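Local coordinates for cytoplasmic export protein 1 (Saccharomyces cerevisiae, PDB 3VWA), which binds tRNA and takes part in its nuclear export, probably collecting aminoacylated tRNA from export receptors at the nuclear pore and delivering it to the translation machinery, at residues 292-303 and 317-328. Numbering follows the deposited sequence.
Sequences LCEIIKLLMTQS and ASHKLVPFLAIV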
loop_
_atom_site.group_PDB
_atom_site.type_symbol
_atom_site.label_atom_id
_atom_site.label_comp_id
_atom_site.label_asym_id
_atom_site.label_seq_id
_atom_site.Cartn_x
_atom_site.Cartn_y
_atom_site.Cartn_z
ATOM N N LEU A 292 -4.637 -11.737 -2.779
ATOM C CA LEU A 292 -6.020 -11.311 -3.045
ATOM C C LEU A 292 -6.215 -10.921 -4.477
ATOM O O LEU A 292 -7.173 -11.315 -5.117
ATOM C CB LEU A 292 -6.383 -10.040 -2.274
ATOM C CG LEU A 292 -7.596 -10.108 -1.366
ATOM C CD1 LEU A 292 -8.022 -8.779 -0.725
ATOM C CD2 LEU A 292 -8.773 -10.930 -1.930
ATOM N N CYS A 293 -5.328 -10.084 -4.967
ATOM C CA CYS A 293 -5.422 -9.640 -6.353
ATOM C C CYS A 293 -5.519 -10.846 -7.282
ATOM O O CYS A 293 -6.409 -10.893 -8.121
ATOM C CB CYS A 293 -4.248 -8.747 -6.727
ATOM S SG CYS A 293 -4.319 -7.095 -5.960
ATOM N N GLU A 294 -4.669 -11.847 -7.093
ATOM C CA GLU A 294 -4.765 -13.074 -7.893
ATOM C C GLU A 294 -6.139 -13.726 -7.790
ATOM O O GLU A 294 -6.703 -14.202 -8.792
ATOM C CB GLU A 294 -3.672 -14.087 -7.472
ATOM C CG GLU A 294 -2.337 -13.847 -8.146
ATOM C CD GLU A 294 -2.514 -13.792 -9.654
ATOM O OE1 GLU A 294 -3.137 -14.737 -10.219
ATOM O OE2 GLU A 294 -2.073 -12.779 -10.245
ATOM N N ILE A 295 -6.685 -13.785 -6.568
ATOM C CA ILE A 295 -7.995 -14.437 -6.397
ATOM C C ILE A 295 -9.089 -13.621 -7.023
ATOM O O ILE A 295 -10.001 -14.187 -7.613
ATOM C CB ILE A 295 -8.291 -14.806 -4.943
ATOM C CG1 ILE A 295 -7.442 -16.029 -4.592
ATOM C CG2 ILE A 295 -9.797 -15.155 -4.765
ATOM C CD1 ILE A 295 -6.764 -15.922 -3.239
ATOM N N ILE A 296 -8.952 -12.289 -6.969
ATOM C CA ILE A 296 -9.896 -11.389 -7.615
ATOM C C ILE A 296 -9.954 -11.549 -9.147
ATOM O O ILE A 296 -11.055 -11.563 -9.749
ATOM C CB ILE A 296 -9.646 -9.885 -7.290
ATOM C CG1 ILE A 296 -10.050 -9.568 -5.829
ATOM C CG2 ILE A 296 -10.477 -9.026 -8.221
ATOM C CD1 ILE A 296 -9.510 -8.253 -5.299
ATOM N N LYS A 297 -8.787 -11.641 -9.781
ATOM C CA LYS A 297 -8.740 -11.846 -11.250
ATOM C C LYS A 297 -9.465 -13.133 -11.624
ATOM O O LYS A 297 -10.268 -13.142 -12.560
ATOM C CB LYS A 297 -7.292 -11.894 -11.757
ATOM C CG LYS A 297 -6.549 -10.578 -11.604
ATOM C CD LYS A 297 -5.047 -10.743 -11.823
ATOM C CE LYS A 297 -4.322 -9.417 -11.576
ATOM N NZ LYS A 297 -2.965 -9.612 -10.968
ATOM N N LEU A 298 -9.220 -14.208 -10.878
ATOM C CA LEU A 298 -9.925 -15.457 -11.152
ATOM C C LEU A 298 -11.430 -15.263 -11.106
ATOM O O LEU A 298 -12.142 -15.660 -12.024
ATOM C CB LEU A 298 -9.494 -16.614 -10.241
ATOM C CG LEU A 298 -8.371 -17.594 -10.663
ATOM C CD1 LEU A 298 -8.376 -17.855 -12.176
ATOM C CD2 LEU A 298 -6.972 -17.178 -10.160
ATOM N N LEU A 299 -11.919 -14.624 -10.049
ATOM C CA LEU A 299 -13.352 -14.409 -9.900
ATOM C C LEU A 299 -13.945 -13.555 -11.031
ATOM O O LEU A 299 -15.108 -13.705 -11.384
ATOM C CB LEU A 299 -13.617 -13.712 -8.583
ATOM C CG LEU A 299 -13.224 -14.460 -7.335
ATOM C CD1 LEU A 299 -13.493 -13.505 -6.189
ATOM C CD2 LEU A 299 -14.053 -15.727 -7.225
HETATM N N MSE A 300 -13.140 -12.635 -11.559
HETATM C CA MSE A 300 -13.584 -11.693 -12.580
HETATM C C MSE A 300 -13.673 -12.406 -13.902
HETATM O O MSE A 300 -14.545 -12.112 -14.709
HETATM C CB MSE A 300 -12.603 -10.525 -12.628
HETATM C CG MSE A 300 -13.047 -9.494 -11.601
HETATM SE SE MSE A 300 -12.023 -7.822 -11.910
HETATM C CE MSE A 300 -12.447 -7.222 -10.092
ATOM N N THR A 301 -12.770 -13.343 -14.157
ATOM C CA THR A 301 -12.960 -14.252 -15.286
ATOM C C THR A 301 -14.232 -15.139 -15.130
ATOM O O THR A 301 -14.999 -15.312 -16.083
ATOM C CB THR A 301 -11.676 -15.055 -15.524
ATOM O OG1 THR A 301 -10.641 -14.136 -15.865
ATOM C CG2 THR A 301 -11.841 -16.090 -16.647
ATOM N N GLN A 302 -14.468 -15.662 -13.927
ATOM C CA GLN A 302 -15.691 -16.410 -13.602
ATOM C C GLN A 302 -16.947 -15.603 -13.878
ATOM O O GLN A 302 -17.992 -16.171 -14.195
ATOM C CB GLN A 302 -15.741 -16.728 -12.115
ATOM C CG GLN A 302 -15.047 -17.976 -11.593
ATOM C CD GLN A 302 -15.244 -18.088 -10.080
ATOM O OE1 GLN A 302 -15.647 -17.122 -9.421
ATOM N NE2 GLN A 302 -14.977 -19.262 -9.528
ATOM N N SER A 303 -16.850 -14.285 -13.683
ATOM C CA SER A 303 -17.976 -13.352 -13.795
ATOM C C SER A 303 -18.562 -13.374 -15.211
ATOM O O SER A 303 -19.778 -13.311 -15.391
ATOM C CB SER A 303 -17.499 -11.940 -13.445
ATOM O OG SER A 303 -18.317 -11.306 -12.477
ATOM N N ALA A 317 -18.322 -17.446 -7.363
ATOM C CA ALA A 317 -18.240 -16.659 -6.103
ATOM C C ALA A 317 -18.169 -15.176 -6.340
ATOM O O ALA A 317 -17.398 -14.443 -5.680
ATOM C CB ALA A 317 -17.078 -17.110 -5.250
ATOM N N SER A 318 -19.005 -14.733 -7.276
ATOM C CA SER A 318 -18.996 -13.353 -7.737
ATOM C C SER A 318 -19.420 -12.322 -6.654
ATOM O O SER A 318 -19.099 -11.151 -6.749
ATOM C CB SER A 318 -19.802 -13.250 -9.046
ATOM O OG SER A 318 -20.793 -12.211 -8.994
ATOM N N HIS A 319 -20.075 -12.769 -5.598
ATOM C CA HIS A 319 -20.489 -11.873 -4.501
ATOM C C HIS A 319 -19.312 -11.421 -3.652
ATOM O O HIS A 319 -19.446 -10.564 -2.800
ATOM C CB HIS A 319 -21.516 -12.592 -3.597
ATOM C CG HIS A 319 -20.928 -13.763 -2.851
ATOM N ND1 HIS A 319 -20.408 -14.849 -3.490
ATOM C CD2 HIS A 319 -20.786 -14.002 -1.491
ATOM C CE1 HIS A 319 -19.935 -15.708 -2.590
ATOM N NE2 HIS A 319 -20.170 -15.199 -1.359
ATOM N N LYS A 320 -18.160 -12.057 -3.813
ATOM C CA LYS A 320 -16.963 -11.610 -3.123
ATOM C C LYS A 320 -16.191 -10.519 -3.900
ATOM O O LYS A 320 -15.214 -9.979 -3.395
ATOM C CB LYS A 320 -16.043 -12.798 -2.775
ATOM C CG LYS A 320 -16.663 -13.796 -1.835
ATOM C CD LYS A 320 -17.038 -13.133 -0.510
ATOM C CE LYS A 320 -17.106 -14.167 0.603
ATOM N NZ LYS A 320 -17.620 -13.515 1.854
ATOM N N LEU A 321 -16.634 -10.206 -5.120
ATOM C CA LEU A 321 -15.937 -9.198 -5.946
ATOM C C LEU A 321 -15.811 -7.833 -5.287
ATOM O O LEU A 321 -14.729 -7.313 -5.163
ATOM C CB LEU A 321 -16.619 -9.042 -7.288
ATOM C CG LEU A 321 -16.482 -10.287 -8.163
ATOM C CD1 LEU A 321 -17.542 -10.175 -9.259
ATOM C CD2 LEU A 321 -15.083 -10.361 -8.725
ATOM N N VAL A 322 -16.930 -7.262 -4.887
ATOM C CA VAL A 322 -16.984 -5.991 -4.145
ATOM C C VAL A 322 -16.206 -6.038 -2.827
ATOM O O VAL A 322 -15.359 -5.196 -2.596
ATOM C CB VAL A 322 -18.462 -5.500 -4.002
ATOM C CG1 VAL A 322 -18.597 -4.251 -3.132
ATOM C CG2 VAL A 322 -19.017 -5.205 -5.377
ATOM N N PRO A 323 -16.452 -7.041 -1.956
ATOM C CA PRO A 323 -15.698 -6.959 -0.676
ATOM C C PRO A 323 -14.191 -7.107 -0.811
ATOM O O PRO A 323 -13.472 -6.334 -0.205
ATOM C CB PRO A 323 -16.285 -8.075 0.201
ATOM C CG PRO A 323 -17.474 -8.599 -0.545
ATOM C CD PRO A 323 -17.422 -8.141 -1.986
ATOM N N PHE A 324 -13.714 -8.074 -1.613
ATOM C CA PHE A 324 -12.298 -8.298 -1.790
ATOM C C PHE A 324 -11.648 -7.086 -2.464
ATOM O O PHE A 324 -10.557 -6.687 -2.093
ATOM C CB PHE A 324 -11.984 -9.557 -2.680
ATOM C CG PHE A 324 -12.352 -10.902 -2.049
ATOM C CD1 PHE A 324 -12.981 -10.992 -0.802
ATOM C CD2 PHE A 324 -12.108 -12.095 -2.759
ATOM C CE1 PHE A 324 -13.310 -12.240 -0.215
ATOM C CE2 PHE A 324 -12.435 -13.333 -2.210
ATOM C CZ PHE A 324 -13.058 -13.414 -0.945
ATOM N N LEU A 325 -12.297 -6.521 -3.467
ATOM C CA LEU A 325 -11.671 -5.404 -4.224
ATOM C C LEU A 325 -11.608 -4.209 -3.276
ATOM O O LEU A 325 -10.675 -3.372 -3.362
ATOM C CB LEU A 325 -12.545 -5.052 -5.402
ATOM C CG LEU A 325 -12.098 -4.945 -6.849
ATOM C CD1 LEU A 325 -13.182 -4.235 -7.655
ATOM C CD2 LEU A 325 -10.760 -4.231 -7.058
ATOM N N ALA A 326 -12.585 -4.100 -2.369
ATOM C CA ALA A 326 -12.595 -2.994 -1.364
ATOM C C ALA A 326 -11.362 -3.086 -0.462
ATOM O O ALA A 326 -10.668 -2.076 -0.188
ATOM C CB ALA A 326 -13.911 -2.973 -0.541
ATOM N N ILE A 327 -11.003 -4.307 -0.094
ATOM C CA ILE A 327 -9.818 -4.517 0.705
ATOM C C ILE A 327 -8.594 -4.113 -0.064
ATOM O O ILE A 327 -7.662 -3.517 0.483
ATOM C CB ILE A 327 -9.694 -5.998 1.059
ATOM C CG1 ILE A 327 -11.041 -6.557 1.543
ATOM C CG2 ILE A 327 -8.573 -6.297 2.009
ATOM C CD1 ILE A 327 -11.432 -6.168 2.936
ATOM N N VAL A 328 -8.537 -4.493 -1.337
ATOM C CA VAL A 328 -7.322 -4.285 -2.071
ATOM C C VAL A 328 -7.155 -2.751 -2.258
ATOM O O VAL A 328 -6.058 -2.217 -2.073
ATOM C CB VAL A 328 -7.351 -5.055 -3.404
ATOM C CG1 VAL A 328 -6.506 -4.371 -4.450
ATOM C CG2 VAL A 328 -6.855 -6.475 -3.215
#
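F324 enters a hole formed by L292, I295, I296 and L299, a knobs-into-holes fit between helices 283-303 and 321-335. Its CB meets L292 CD2 at 3.6 Å and I296 CG1 at 3.7 Å. CG touches the same L292 methyl. On the ring, CD2 lies between L292 CD2 and L299 CD1. Further out, CE2 reaches I295 CG2 at 4.1 Å. I295 CG2 and I296 CG1 sit at the ring edge. K320 CB, from the 3-10 turn 318-320 just before that helix, lies over the centre of one face. The ring is thus touched by its own segment on one face and by helix 283-303 at its edge.

L321 is the second knob, among I296, L299, M300 and S303. With CG anti to the carbonyl carbon (chi1 -68°), its end turns in to helix 283-303, and CD2 packs 3.6 Å from M300 CG. CD1 lies beside S303 OG. At the other end, L292 CD1 and C293 SG both touch V328 CG2. M300 is selenomethionine; its CE meets L325 CD1 at 3.9 Å.

The segment axes run nearly antiparallel, at 149° and 9.9 Å apart. The two successive helices form an antiparallel hairpin, consistent with the HEAT-type helical part that follows the kinase-like domain. Helix 255-271 meets I295 and I327, while helix 342-351 meets C293 and L325.

The one hydrogen bond across is weak, from A317 N to Q302 OE1 at 3.4 Å. Cohesion here therefore rests on buried apolar packing.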